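Local coordinates for HTH-type transcriptional activator AmpR (Citrobacter freundii, PDB 3KOS), which regulates expression of the AmpC beta-lactamase gene as a LysR-family transcription factor, this chain being its effector-binding domain, at residues 14-19 with 59-64. Numbering follows the deposited sequence.
Sequences LKIGVV and LDYTIR
D60 grips K15 at two backbone points. Its carboxylate OD2 accepts the K15 N-H at 2.7 Å from K15 N, met on the anti side and 18° out of the carboxylate plane, while the amide of D60 donates to K15 O. The D60 side chain sets out toward strand 14-19, and with CG beside its own backbone N (chi1 -66°) OD2 reaches K15 N. K15 O is shared: Y61 N also reaches it, at 3.3 Å and in the carbonyl plane. Beyond this, G17 pairs through its N with Y61 O and through its O with I63 N (2.8 Å), and V19 N closes the run on I63 O. The strand directions differ by 11°, so the pairing is parallel, within a mixed sheet of the LysR effector-binding domain where 61-66 meets 181-187 antiparallel on its other side; the chain passes from one strand to the other through helix 20-37, strand 41-48 on the far side of 12-19, and helix 54-57. On one face I16 lies alongside Y61, its CD1 at the ring edge 4.0 Å from Y61 CD2, and V18 CG1 rests 4.0 Å from I63 CB. On the reverse face L59 covers the bare backbone of G17, CD2 standing 3.7 Å from G17 N. Further out, R190 forms a salt bridge with D60 OD1, S200 on helix 194-209 hydrogen-bonds the Y61 hydroxyl, and K15 NZ hydrogen-bonds E57 O.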
ATOM      1  N   LEU A  14      -8.977 -21.845   3.533  1.00 12.12           N
ATOM      2  CA  LEU A  14      -9.756 -20.617   3.622  1.00 10.55           C
ATOM      3  C   LEU A  14      -8.970 -19.506   2.930  1.00 10.84           C
ATOM      4  O   LEU A  14      -7.825 -19.243   3.288  1.00 12.35           O
ATOM      5  CB  LEU A  14     -10.017 -20.249   5.080  1.00 12.35           C
ATOM      6  CG  LEU A  14     -10.708 -18.914   5.381  1.00 13.28           C
ATOM      7  CD1 LEU A  14     -12.065 -18.848   4.722  1.00 13.04           C
ATOM      8  CD2 LEU A  14     -10.852 -18.727   6.883  1.00 13.78           C
ATOM      9  N   LYS A  15      -9.587 -18.868   1.942  1.00 11.67           N
ATOM     10  CA  LYS A  15      -8.894 -17.854   1.151  1.00 11.10           C
ATOM     11  C   LYS A  15      -9.537 -16.495   1.383  1.00  9.99           C
ATOM     12  O   LYS A  15     -10.733 -16.304   1.141  1.00 11.72           O
ATOM     13  CB  LYS A  15      -8.914 -18.220  -0.338  1.00 13.87           C
ATOM     14  CG  LYS A  15      -7.806 -17.539  -1.115  1.00 22.96           C
ATOM     15  CD  LYS A  15      -7.842 -17.804  -2.627  1.00 24.56           C
ATOM     16  CE  LYS A  15      -6.717 -17.010  -3.303  1.00 28.47           C
ATOM     17  NZ  LYS A  15      -6.777 -17.029  -4.798  1.00 31.78           N
ATOM     18  N   ILE A  16      -8.745 -15.557   1.883  1.00  9.62           N
ATOM     19  CA  ILE A  16      -9.274 -14.256   2.243  1.00  7.92           C
ATOM     20  C   ILE A  16      -8.435 -13.127   1.645  1.00  8.49           C
ATOM     21  O   ILE A  16      -7.222 -13.113   1.791  1.00 10.61           O
ATOM     22  CB  ILE A  16      -9.340 -14.092   3.757  1.00 10.80           C
ATOM     23  CG1 ILE A  16     -10.182 -15.226   4.365  1.00 13.23           C
ATOM     24  CG2 ILE A  16      -9.930 -12.747   4.115  1.00 15.12           C
ATOM     25  CD1 ILE A  16     -10.625 -14.971   5.783  1.00 19.15           C
ATOM     26  N   GLY A  17      -9.106 -12.191   0.983  1.00  8.18           N
ATOM     27  CA  GLY A  17      -8.462 -11.003   0.439  1.00  9.02           C
ATOM     28  C   GLY A  17      -8.756  -9.817   1.342  1.00  9.00           C
ATOM     29  O   GLY A  17      -9.915  -9.445   1.518  1.00  8.80           O
ATOM     30  N   VAL A  18      -7.708  -9.212   1.899  1.00  7.93           N
ATOM     31  CA  VAL A  18      -7.864  -8.215   2.951  1.00  6.21           C
ATOM     32  C   VAL A  18      -7.315  -6.857   2.495  1.00  7.59           C
ATOM     33  O   VAL A  18      -6.179  -6.782   2.047  1.00  6.92           O
ATOM     34  CB  VAL A  18      -7.085  -8.642   4.230  1.00  9.31           C
ATOM     35  CG1 VAL A  18      -7.325  -7.642   5.367  1.00  7.55           C
ATOM     36  CG2 VAL A  18      -7.511 -10.044   4.674  1.00 11.25           C
ATOM     37  N   VAL A  19      -8.102  -5.793   2.621  1.00  6.85           N
ATOM     38  CA  VAL A  19      -7.572  -4.466   2.290  1.00  7.25           C
ATOM     39  C   VAL A  19      -6.315  -4.228   3.138  1.00  6.66           C
ATOM     40  O   VAL A  19      -6.298  -4.517   4.334  1.00  6.01           O
ATOM     41  CB  VAL A  19      -8.636  -3.344   2.469  1.00  7.73           C
ATOM     42  CG1 VAL A  19      -9.197  -3.314   3.913  1.00  6.89           C
ATOM     43  CG2 VAL A  19      -8.066  -1.991   2.074  1.00  7.14           C
ATOM     44  N   LEU A  59     -11.766 -15.754  -4.104  1.00 14.65           N
ATOM     45  CA  LEU A  59     -11.767 -15.547  -2.660  1.00 12.69           C
ATOM     46  C   LEU A  59     -12.972 -16.183  -1.977  1.00 12.45           C
ATOM     47  O   LEU A  59     -14.056 -16.254  -2.555  1.00 15.61           O
ATOM     48  CB  LEU A  59     -11.764 -14.054  -2.344  1.00 11.05           C
ATOM     49  CG  LEU A  59     -10.607 -13.233  -2.919  1.00 12.49           C
ATOM     50  CD1 LEU A  59     -10.798 -11.767  -2.554  1.00 12.94           C
ATOM     51  CD2 LEU A  59      -9.262 -13.756  -2.419  1.00 12.46           C
ATOM     52  N   ASP A  60     -12.784 -16.626  -0.738  1.00 11.77           N
ATOM     53  CA  ASP A  60     -13.922 -17.008   0.101  1.00  9.13           C
ATOM     54  C   ASP A  60     -14.544 -15.766   0.727  1.00 11.62           C
ATOM     55  O   ASP A  60     -15.750 -15.530   0.603  1.00  9.53           O
ATOM     56  CB  ASP A  60     -13.473 -18.001   1.179  1.00 12.94           C
ATOM     57  CG  ASP A  60     -13.037 -19.325   0.589  1.00 14.92           C
ATOM     58  OD1 ASP A  60     -13.787 -19.864  -0.255  1.00 16.76           O
ATOM     59  OD2 ASP A  60     -11.954 -19.822   0.948  1.00 14.86           O
ATOM     60  N   TYR A  61     -13.700 -14.970   1.388  1.00 10.57           N
ATOM     61  CA  TYR A  61     -14.110 -13.731   2.025  1.00  8.76           C
ATOM     62  C   TYR A  61     -13.274 -12.561   1.510  1.00  8.55           C
ATOM     63  O   TYR A  61     -12.118 -12.737   1.123  1.00  9.99           O
ATOM     64  CB  TYR A  61     -13.862 -13.799   3.528  1.00  9.28           C
ATOM     65  CG  TYR A  61     -14.956 -14.450   4.351  1.00  9.56           C
ATOM     66  CD1 TYR A  61     -16.299 -14.169   4.123  1.00 12.34           C
ATOM     67  CD2 TYR A  61     -14.632 -15.304   5.396  1.00 10.31           C
ATOM     68  CE1 TYR A  61     -17.296 -14.749   4.909  1.00 13.23           C
ATOM     69  CE2 TYR A  61     -15.616 -15.885   6.175  1.00 12.34           C
ATOM     70  CZ  TYR A  61     -16.940 -15.607   5.925  1.00 13.82           C
ATOM     71  OH  TYR A  61     -17.902 -16.196   6.724  1.00 14.98           O
ATOM     72  N   THR A  62     -13.861 -11.373   1.561  1.00  7.63           N
ATOM     73  CA  THR A  62     -13.149 -10.124   1.289  1.00  9.27           C
ATOM     74  C   THR A  62     -13.281  -9.222   2.512  1.00 10.59           C
ATOM     75  O   THR A  62     -14.384  -8.992   3.006  1.00 10.20           O
ATOM     76  CB  THR A  62     -13.782  -9.393   0.101  1.00 14.15           C
ATOM     77  OG1 THR A  62     -13.782 -10.255  -1.043  1.00 13.30           O
ATOM     78  CG2 THR A  62     -13.010  -8.113  -0.223  1.00 11.82           C
ATOM     79  N   ILE A  63     -12.164  -8.721   3.028  1.00  7.46           N
ATOM     80  CA  ILE A  63     -12.262  -7.723   4.079  1.00  7.39           C
ATOM     81  C   ILE A  63     -12.003  -6.385   3.412  1.00  8.54           C
ATOM     82  O   ILE A  63     -11.028  -6.240   2.690  1.00  7.20           O
ATOM     83  CB  ILE A  63     -11.292  -7.991   5.223  1.00  7.53           C
ATOM     84  CG1 ILE A  63     -11.728  -9.276   5.960  1.00  7.16           C
ATOM     85  CG2 ILE A  63     -11.274  -6.791   6.166  1.00  7.88           C
ATOM     86  CD1 ILE A  63     -10.775  -9.719   7.071  1.00  8.54           C
ATOM     87  N   ARG A  64     -12.907  -5.433   3.625  1.00  9.55           N
ATOM     88  CA  ARG A  64     -12.903  -4.203   2.853  1.00 11.29           C
ATOM     89  C   ARG A  64     -13.430  -3.022   3.653  1.00  9.45           C
ATOM     90  O   ARG A  64     -14.071  -3.189   4.697  1.00  9.71           O
ATOM     91  CB  ARG A  64     -13.769  -4.391   1.604  1.00 10.48           C
ATOM     92  CG  ARG A  64     -15.236  -4.563   1.918  1.00 12.47           C
ATOM     93  CD  ARG A  64     -15.913  -5.446   0.872  1.00 14.13           C
ATOM     94  NE  ARG A  64     -15.679  -4.958  -0.481  1.00 19.38           N
ATOM     95  CZ  ARG A  64     -16.078  -5.590  -1.579  1.00 22.23           C
ATOM     96  NH1 ARG A  64     -15.820  -5.078  -2.778  1.00 15.99           N
ATOM     97  NH2 ARG A  64     -16.735  -6.737  -1.474  1.00 17.50           N
TER